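Phosphoenolpyruvate--glycerone phosphotransferase (Enterococcus faecalis, PDB 3B48) probably acts as a phosphoryl carrier in the dihydroxyacetone kinase complex, passing phosphoryl groups from phosphoenolpyruvate through histidines toward dihydroxyacetone. Local coordinates at residues L47-I55 with S75-A83; S63-D72 with K93-L102. All coordinates share one frame; numbering follows the deposited sequence. Where two conformers were deposited one is given.

Interaction 1: residues L47-I55 with S75-A83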
loop_
_atom_site.group_PDB
_atom_site.type_symbol
_atom_site.label_atom_id
_atom_site.label_comp_id
_atom_site.label_asym_id
_atom_site.label_seq_id
_atom_site.Cartn_x
_atom_site.Cartn_y
_atom_site.Cartn_z
ATOM N N LEU B 47 14.474 7.293 4.824
ATOM C CA LEU B 47 13.829 6.706 3.642
ATOM C C LEU B 47 14.846 5.819 2.912
ATOM O O LEU B 47 15.892 6.307 2.480
ATOM C CB LEU B 47 13.262 7.787 2.692
ATOM C CG LEU B 47 11.984 8.530 3.149
ATOM C CD1 LEU B 47 11.863 9.941 2.522
ATOM C CD2 LEU B 47 10.730 7.721 2.908
ATOM N N GLY B 48 14.544 4.526 2.809
ATOM C CA GLY B 48 15.443 3.565 2.184
ATOM C C GLY B 48 15.199 2.174 2.733
ATOM O O GLY B 48 14.390 1.990 3.638
ATOM N N SER B 49 15.872 1.170 2.190
ATOM C CA SER B 49 15.657 -0.176 2.715
ATOM C C SER B 49 16.941 -0.908 3.080
ATOM O O SER B 49 17.953 -0.728 2.433
ATOM C CB SER B 49 14.803 -0.991 1.745
ATOM O OG SER B 49 13.474 -0.497 1.823
ATOM N N ASP B 50 16.874 -1.739 4.122
ATOM C CA ASP B 50 18.003 -2.531 4.590
ATOM C C ASP B 50 17.583 -3.996 4.621
ATOM O O ASP B 50 16.666 -4.360 5.363
ATOM C CB ASP B 50 18.449 -2.069 5.987
ATOM C CG ASP B 50 19.742 -2.737 6.453
ATOM O OD1 ASP B 50 20.244 -3.623 5.744
ATOM O OD2 ASP B 50 20.271 -2.366 7.530
ATOM N N PRO B 51 18.258 -4.854 3.814
ATOM C CA PRO B 51 17.946 -6.300 3.831
ATOM C C PRO B 51 18.267 -6.971 5.175
ATOM O O PRO B 51 17.692 -7.992 5.496
ATOM C CB PRO B 51 18.827 -6.861 2.715
ATOM C CG PRO B 51 19.927 -5.840 2.550
ATOM C CD PRO B 51 19.332 -4.525 2.859
HETATM N N MSE B 52 19.187 -6.393 5.936
HETATM C CA MSE B 52 19.586 -6.930 7.230
HETATM C C MSE B 52 18.459 -6.850 8.283
HETATM O O MSE B 52 18.470 -7.564 9.262
HETATM C CB MSE B 52 20.855 -6.228 7.706
HETATM C CG MSE B 52 21.783 -7.096 8.568
HETATM SE SE MSE B 52 22.484 -8.667 7.614
HETATM C CE MSE B 52 23.514 -7.759 6.231
ATOM N N LYS B 53 17.460 -6.015 8.046
ATOM C CA LYS B 53 16.252 -5.976 8.929
ATOM C C LYS B 53 15.412 -7.252 8.825
ATOM O O LYS B 53 14.982 -7.791 9.836
ATOM C CB LYS B 53 15.414 -4.704 8.673
ATOM C CG LYS B 53 16.202 -3.438 9.022
ATOM C CD LYS B 53 15.413 -2.180 8.740
ATOM C CE LYS B 53 14.776 -1.632 10.000
ATOM N NZ LYS B 53 13.876 -0.499 9.661
ATOM N N ILE B 54 15.252 -7.720 7.583
ATOM C CA ILE B 54 14.632 -8.988 7.243
ATOM C C ILE B 54 15.439 -10.163 7.805
ATOM O O ILE B 54 14.887 -10.988 8.536
ATOM C CB ILE B 54 14.483 -9.146 5.695
ATOM C CG1 ILE B 54 13.823 -7.900 5.077
ATOM C CG2 ILE B 54 13.692 -10.394 5.356
ATOM C CD1 ILE B 54 13.696 -7.861 3.529
ATOM N N ILE B 55 16.750 -10.216 7.490
ATOM C CA ILE B 55 17.631 -11.272 7.976
ATOM C C ILE B 55 17.579 -11.383 9.505
ATOM O O ILE B 55 17.280 -12.450 10.034
ATOM C CB ILE B 55 19.136 -11.118 7.518
ATOM C CG1 ILE B 55 19.299 -10.893 6.001
ATOM C CG2 ILE B 55 20.013 -12.319 8.002
ATOM C CD1 ILE B 55 18.732 -11.959 5.162
ATOM N N SER B 75 14.054 -0.264 -3.905
ATOM C CA SER B 75 15.119 -0.957 -3.221
ATOM C C SER B 75 14.538 -1.839 -2.129
ATOM O O SER B 75 15.200 -2.751 -1.649
ATOM C CB SER B 75 16.135 0.045 -2.645
ATOM O OG SER B 75 15.614 0.689 -1.491
ATOM N N ALA B 76 13.292 -1.569 -1.755
ATOM C CA ALA B 76 12.529 -2.466 -0.917
ATOM C C ALA B 76 12.430 -3.839 -1.582
ATOM O O ALA B 76 12.663 -4.870 -0.943
ATOM C CB ALA B 76 11.159 -1.891 -0.628
ATOM N N VAL B 77 12.117 -3.840 -2.870
ATOM C CA VAL B 77 11.977 -5.059 -3.657
ATOM C C VAL B 77 13.317 -5.772 -3.732
ATOM O O VAL B 77 13.401 -6.977 -3.453
ATOM C CB VAL B 77 11.406 -4.745 -5.093
ATOM C CG1 VAL B 77 11.436 -5.977 -6.015
ATOM C CG2 VAL B 77 9.977 -4.217 -4.978
ATOM N N LEU B 78 14.353 -5.020 -4.112
ATOM C CA LEU B 78 15.715 -5.536 -4.161
ATOM C C LEU B 78 16.162 -6.102 -2.801
ATOM O O LEU B 78 16.709 -7.224 -2.742
ATOM C CB LEU B 78 16.702 -4.477 -4.674
ATOM C CG LEU B 78 18.144 -4.991 -4.784
ATOM C CD1 LEU B 78 18.291 -6.053 -5.889
ATOM C CD2 LEU B 78 19.138 -3.860 -5.011
ATOM N N SER B 79 15.922 -5.349 -1.726
ATOM C CA SER B 79 16.293 -5.773 -0.359
ATOM C C SER B 79 15.612 -7.082 0.081
ATOM O O SER B 79 16.207 -7.901 0.795
ATOM C CB SER B 79 16.020 -4.636 0.637
ATOM O OG SER B 79 15.841 -5.114 1.955
ATOM N N SER B 80 14.365 -7.268 -0.346
ATOM C CA SER B 80 13.637 -8.523 -0.142
ATOM C C SER B 80 14.209 -9.717 -0.924
ATOM O O SER B 80 14.138 -10.851 -0.450
ATOM C CB SER B 80 12.188 -8.330 -0.567
ATOM O OG SER B 80 11.583 -7.453 0.324
ATOM N N GLU B 81 14.753 -9.447 -2.114
ATOM C CA GLU B 81 15.362 -10.483 -2.953
ATOM C C GLU B 81 16.761 -10.848 -2.480
ATOM O O GLU B 81 17.120 -12.028 -2.466
ATOM C CB GLU B 81 15.398 -10.092 -4.456
ATOM C CG GLU B 81 14.017 -9.826 -5.067
ATOM C CD GLU B 81 14.018 -9.083 -6.425
ATOM O OE1 GLU B 81 15.052 -8.536 -6.879
ATOM O OE2 GLU B 81 12.947 -9.046 -7.047
ATOM N N LEU B 82 17.548 -9.829 -2.120
ATOM C CA LEU B 82 18.921 -10.040 -1.619
ATOM C C LEU B 82 18.980 -10.746 -0.258
ATOM O O LEU B 82 19.946 -11.448 0.031
ATOM C CB LEU B 82 19.687 -8.728 -1.522
ATOM C CG LEU B 82 19.947 -7.848 -2.753
ATOM C CD1 LEU B 82 20.494 -6.517 -2.292
ATOM C CD2 LEU B 82 20.907 -8.512 -3.754
ATOM N N ALA B 83 17.948 -10.563 0.557
ATOM C CA ALA B 83 17.855 -11.192 1.866
ATOM C C ALA B 83 17.717 -12.685 1.736
ATOM O O ALA B 83 18.329 -13.430 2.496
ATOM C CB ALA B 83 16.666 -10.615 2.667
#
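Ile-54 and Ile-55 reach helix 75-83 with different second torsions. The Ile-54 branch is extended (chi2 176°), which carries CD1 to Ser-80 CA at 3.7 Å, whereas that of Ile-55 is folded (chi2 -58°) and brings CD1 to Ala-83 CB at 3.5 Å. Ile-54 CB also meets Ala-83 CB at 4.0 Å, so one small methyl is packed by both isoleucines and, more distantly, by the Pro-51 ring. Of the CA-CA distances between the segments the shortest is Pro-51 to Ser-79, 4.5 Å, a spacing consistent with the small serine, whose OG lies beside Pro-51 CA at 3.1 Å in the conformer given. Asp-50 is the N-cap, taking Met-52 N onto OD1 at 3.0 Å. The two helices, inclined at 44°, lie on one side of the parallel sheet of this EIIA-Man-type alpha/beta fold, with Ile-54 against strand 6-11. Toward the helix N-termini, Ser-49 OG rests on Ala-76 CA at 3.5 Å. Ser-75 OG is hydrogen-bonded to His-13, which follows the first strand, where relatives carry their phosphorylated histidine. Ser-80 OG turns back to its own helix and donates to Ala-76 O at 3.1 Å, on the face opposite Ser-80 N.

Interaction 2: residues S63-D72 with K93-L102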
loop_
_atom_site.group_PDB
_atom_site.type_symbol
_atom_site.label_atom_id
_atom_site.label_comp_id
_atom_site.label_asym_id
_atom_site.label_seq_id
_atom_site.Cartn_x
_atom_site.Cartn_y
_atom_site.Cartn_z
ATOM N N SER B 63 12.004 -21.024 14.621
ATOM C CA SER B 63 12.236 -21.769 13.368
ATOM C C SER B 63 10.936 -22.352 12.766
ATOM O O SER B 63 10.933 -22.916 11.665
ATOM C CB SER B 63 13.230 -22.908 13.629
ATOM O OG SER B 63 14.344 -22.457 14.381
ATOM N N ASP B 64 9.841 -22.224 13.503
ATOM C CA ASP B 64 8.612 -22.864 13.102
ATOM C C ASP B 64 7.599 -21.912 12.502
ATOM O O ASP B 64 6.404 -22.196 12.528
ATOM C CB ASP B 64 8.018 -23.699 14.254
ATOM C CG ASP B 64 7.688 -22.883 15.498
ATOM O OD1 ASP B 64 7.988 -21.671 15.560
ATOM O OD2 ASP B 64 7.112 -23.493 16.431
ATOM N N ARG B 65 8.095 -20.788 11.976
ATOM C CA ARG B 65 7.293 -19.830 11.227
ATOM C C ARG B 65 7.439 -19.948 9.692
ATOM O O ARG B 65 8.505 -20.281 9.148
ATOM C CB ARG B 65 7.631 -18.366 11.607
ATOM C CG ARG B 65 8.169 -18.081 13.009
ATOM C CD ARG B 65 7.137 -18.240 14.094
ATOM N NE ARG B 65 6.040 -17.284 13.986
ATOM C CZ ARG B 65 5.113 -17.087 14.916
ATOM N NH1 ARG B 65 5.146 -17.773 16.055
ATOM N NH2 ARG B 65 4.153 -16.201 14.711
ATOM N N GLU B 66 6.341 -19.642 9.013
ATOM C CA GLU B 66 6.359 -19.265 7.600
ATOM C C GLU B 66 6.461 -17.767 7.502
ATOM O O GLU B 66 5.683 -17.054 8.136
ATOM C CB GLU B 66 5.070 -19.717 6.911
ATOM C CG GLU B 66 4.801 -21.181 7.159
ATOM C CD GLU B 66 5.919 -22.070 6.627
ATOM O OE1 GLU B 66 6.648 -21.628 5.694
ATOM O OE2 GLU B 66 6.042 -23.211 7.135
ATOM N N PHE B 67 7.424 -17.286 6.725
ATOM C CA PHE B 67 7.664 -15.835 6.625
ATOM C C PHE B 67 7.253 -15.308 5.267
ATOM O O PHE B 67 7.852 -15.681 4.241
ATOM C CB PHE B 67 9.127 -15.478 6.893
ATOM C CG PHE B 67 9.642 -15.954 8.234
ATOM C CD1 PHE B 67 9.426 -15.192 9.394
ATOM C CD2 PHE B 67 10.368 -17.147 8.330
ATOM C CE1 PHE B 67 9.896 -15.615 10.623
ATOM C CE2 PHE B 67 10.845 -17.594 9.547
ATOM C CZ PHE B 67 10.622 -16.838 10.705
ATOM N N LEU B 68 6.242 -14.436 5.291
ATOM C CA LEU B 68 5.667 -13.782 4.093
ATOM C C LEU B 68 6.172 -12.362 3.914
ATOM O O LEU B 68 5.954 -11.493 4.778
ATOM C CB LEU B 68 4.133 -13.769 4.164
ATOM C CG LEU B 68 3.404 -15.007 4.704
ATOM C CD1 LEU B 68 1.942 -14.978 4.272
ATOM C CD2 LEU B 68 4.055 -16.361 4.351
ATOM N N ILE B 69 6.878 -12.136 2.809
ATOM C CA ILE B 69 7.548 -10.843 2.553
ATOM C C ILE B 69 6.813 -9.982 1.516
ATOM O O ILE B 69 6.666 -10.397 0.373
ATOM C CB ILE B 69 9.076 -11.022 2.177
ATOM C CG1 ILE B 69 9.926 -11.302 3.423
ATOM C CG2 ILE B 69 9.645 -9.761 1.589
ATOM C CD1 ILE B 69 9.855 -12.696 3.946
ATOM N N PHE B 70 6.322 -8.818 1.954
ATOM C CA PHE B 70 5.722 -7.817 1.086
ATOM C C PHE B 70 6.619 -6.556 0.971
ATOM O O PHE B 70 7.184 -6.094 1.961
ATOM C CB PHE B 70 4.329 -7.405 1.577
ATOM C CG PHE B 70 3.401 -8.551 1.796
ATOM C CD1 PHE B 70 2.341 -8.779 0.925
ATOM C CD2 PHE B 70 3.588 -9.428 2.862
ATOM C CE1 PHE B 70 1.491 -9.852 1.119
ATOM C CE2 PHE B 70 2.711 -10.492 3.064
ATOM C CZ PHE B 70 1.680 -10.709 2.191
ATOM N N ALA B 71 6.753 -6.036 -0.245
ATOM C CA ALA B 71 7.466 -4.775 -0.493
ATOM C C ALA B 71 6.611 -3.896 -1.395
ATOM O O ALA B 71 5.709 -4.381 -2.095
ATOM C CB ALA B 71 8.848 -5.020 -1.114
ATOM N N ASP B 72 6.848 -2.595 -1.364
ATOM C CA ASP B 72 6.170 -1.749 -2.336
ATOM C C ASP B 72 7.011 -1.579 -3.601
ATOM O O ASP B 72 6.634 -2.044 -4.670
ATOM C CB ASP B 72 5.747 -0.414 -1.745
ATOM C CG ASP B 72 6.856 0.282 -0.901
ATOM O OD1 ASP B 72 8.074 -0.043 -1.009
ATOM O OD2 ASP B 72 6.465 1.203 -0.136
ATOM N N LYS B 93 13.309 -22.294 2.623
ATOM C CA LYS B 93 12.109 -23.122 2.444
ATOM C C LYS B 93 10.894 -22.518 3.181
ATOM O O LYS B 93 9.728 -22.807 2.865
ATOM C CB LYS B 93 12.411 -24.568 2.886
ATOM C CG LYS B 93 11.196 -25.498 2.997
ATOM C CD LYS B 93 11.562 -26.955 2.801
ATOM C CE LYS B 93 11.741 -27.296 1.313
ATOM N NZ LYS B 93 12.714 -28.413 1.145
ATOM N N HIS B 94 11.194 -21.654 4.149
ATOM C CA HIS B 94 10.174 -20.946 4.893
ATOM C C HIS B 94 10.041 -19.459 4.531
ATOM O O HIS B 94 9.341 -18.732 5.214
ATOM C CB HIS B 94 10.401 -21.156 6.393
ATOM C CG HIS B 94 10.326 -22.592 6.799
ATOM N ND1 HIS B 94 9.249 -23.397 6.482
ATOM C CD2 HIS B 94 11.206 -23.384 7.457
ATOM C CE1 HIS B 94 9.465 -24.617 6.937
ATOM N NE2 HIS B 94 10.642 -24.635 7.539
ATOM N N TYR B 95 10.706 -19.022 3.457
ATOM C CA TYR B 95 10.707 -17.605 3.052
ATOM C C TYR B 95 9.936 -17.410 1.750
ATOM O O TYR B 95 10.284 -17.993 0.699
ATOM C CB TYR B 95 12.142 -17.142 2.886
ATOM C CG TYR B 95 12.405 -15.661 2.606
ATOM C CD1 TYR B 95 12.917 -14.849 3.619
ATOM C CD2 TYR B 95 12.255 -15.095 1.316
ATOM C CE1 TYR B 95 13.224 -13.520 3.390
ATOM C CE2 TYR B 95 12.574 -13.740 1.083
ATOM C CZ TYR B 95 13.062 -12.979 2.148
ATOM O OH TYR B 95 13.410 -11.680 2.033
ATOM N N HIS B 96 8.886 -16.593 1.820
ATOM C CA HIS B 96 7.958 -16.437 0.687
ATOM C C HIS B 96 7.820 -14.982 0.260
ATOM O O HIS B 96 7.204 -14.163 0.973
ATOM C CB HIS B 96 6.551 -17.008 0.984
ATOM C CG HIS B 96 6.539 -18.284 1.788
ATOM N ND1 HIS B 96 6.558 -19.533 1.211
ATOM C CD2 HIS B 96 6.466 -18.491 3.126
ATOM C CE1 HIS B 96 6.517 -20.457 2.157
ATOM N NE2 HIS B 96 6.464 -19.849 3.330
ATOM N N LEU B 97 8.372 -14.675 -0.911
ATOM C CA LEU B 97 8.218 -13.385 -1.555
ATOM C C LEU B 97 6.833 -13.332 -2.168
ATOM O O LEU B 97 6.524 -14.080 -3.111
ATOM C CB LEU B 97 9.250 -13.215 -2.677
ATOM C CG LEU B 97 10.715 -13.091 -2.292
ATOM C CD1 LEU B 97 11.598 -13.251 -3.529
ATOM C CD2 LEU B 97 10.996 -11.779 -1.565
ATOM N N VAL B 98 5.988 -12.446 -1.655
ATOM C CA VAL B 98 4.604 -12.486 -2.081
ATOM C C VAL B 98 4.414 -11.465 -3.167
ATOM O O VAL B 98 4.533 -10.262 -2.934
ATOM C CB VAL B 98 3.583 -12.269 -0.931
ATOM C CG1 VAL B 98 2.186 -12.781 -1.347
ATOM C CG2 VAL B 98 4.030 -12.957 0.340
ATOM N N ASP B 99 4.144 -11.953 -4.375
ATOM C CA ASP B 99 3.920 -11.061 -5.504
ATOM C C ASP B 99 2.543 -10.429 -5.380
ATOM O O ASP B 99 1.573 -10.868 -5.996
ATOM C CB ASP B 99 4.071 -11.801 -6.822
ATOM C CG ASP B 99 4.464 -10.877 -7.944
ATOM O OD1 ASP B 99 4.053 -9.700 -7.906
ATOM O OD2 ASP B 99 5.186 -11.311 -8.857
ATOM N N ALA B 100 2.481 -9.369 -4.576
ATOM C CA ALA B 100 1.217 -8.739 -4.187
ATOM C C ALA B 100 1.479 -7.307 -3.743
ATOM O O ALA B 100 2.573 -7.014 -3.257
ATOM C CB ALA B 100 0.545 -9.543 -3.041
ATOM N N PRO B 101 0.471 -6.415 -3.877
ATOM C CA PRO B 101 0.731 -5.064 -3.414
ATOM C C PRO B 101 0.881 -5.047 -1.910
ATOM O O PRO B 101 0.322 -5.909 -1.222
ATOM C CB PRO B 101 -0.494 -4.265 -3.864
ATOM C CG PRO B 101 -1.552 -5.244 -4.151
ATOM C CD PRO B 101 -0.899 -6.579 -4.400
ATOM N N LEU B 102 1.660 -4.073 -1.429
ATOM C CA LEU B 102 2.069 -3.983 -0.059
ATOM C C LEU B 102 0.904 -3.931 0.974
ATOM O O LEU B 102 0.814 -4.821 1.847
ATOM C CB LEU B 102 3.047 -2.802 0.124
ATOM C CG LEU B 102 3.564 -2.567 1.545
ATOM C CD1 LEU B 102 4.386 -3.765 2.131
ATOM C CD2 LEU B 102 4.337 -1.287 1.655
HETATM O O HOH W 1 4.961 -7.634 -1.879
#
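A parallel beta ladder joins strand 66-71 to strand 95-97, the outermost on this side of the sheet within the chain, with a pair of His-carboxylate hydrogen bonds at its start. Glu-66 is bent at chi2 (-60°), placing OE1 between two imidazoles: His-96 NE2 donates to OE1 at 3.0 Å (163° at the hydrogen), on the anti side and in its own ring plane, and His-94 ND1 donates to OE1 at 3.2 Å (151°) from the syn side. The donors come from opposite faces of the carboxylate plane, which should limit its rotation. Backbone bonds alternate along the ladder, from Phe-67 N to His-94 O at 2.8 Å through to Val-98 N and Ile-69 O at 3.0 Å. Two CH-pi contacts flank it: Ile-69 CD1 sits 3.7 Å from the Tyr-95 ring centroid, and Val-98 CG2 lies 4.0 Å from that of Phe-70, each over a face. Where the strands part, a water accepts from Ala-71 N at 2.9 Å and has the Val-98 and Ala-100 carbonyl oxygens within donating distance. Helix 119-127 covers the Leu-68, His-96 and Val-98 face, helix 75-84 covers the Ile-69 and Tyr-95 face, and strand 6-11 pairs with the other edge of 66-71.

Both contacts are largely buried, but interaction 2 lies about 5 Å from the chain centre and interaction 1 about 12 Å, as measured from their own centres. Segments of the two alternate along the chain; interaction 1 pairs helices on one face of the sheet whose strands interaction 2 pairs. Chemistry follows position. The helices meet through small side chains and aliphatic branches, while the strands are tied by backbone hydrogen bonds and a histidine-carboxylate cluster. The layers touch at Ser-80, whose O probably accepts a hydrogen bond from Tyr-95 OH at 2.7 Å, and at Ala-83. The second subunit touches both, with its Trp-134 packing on Ser-80 and Leu-97.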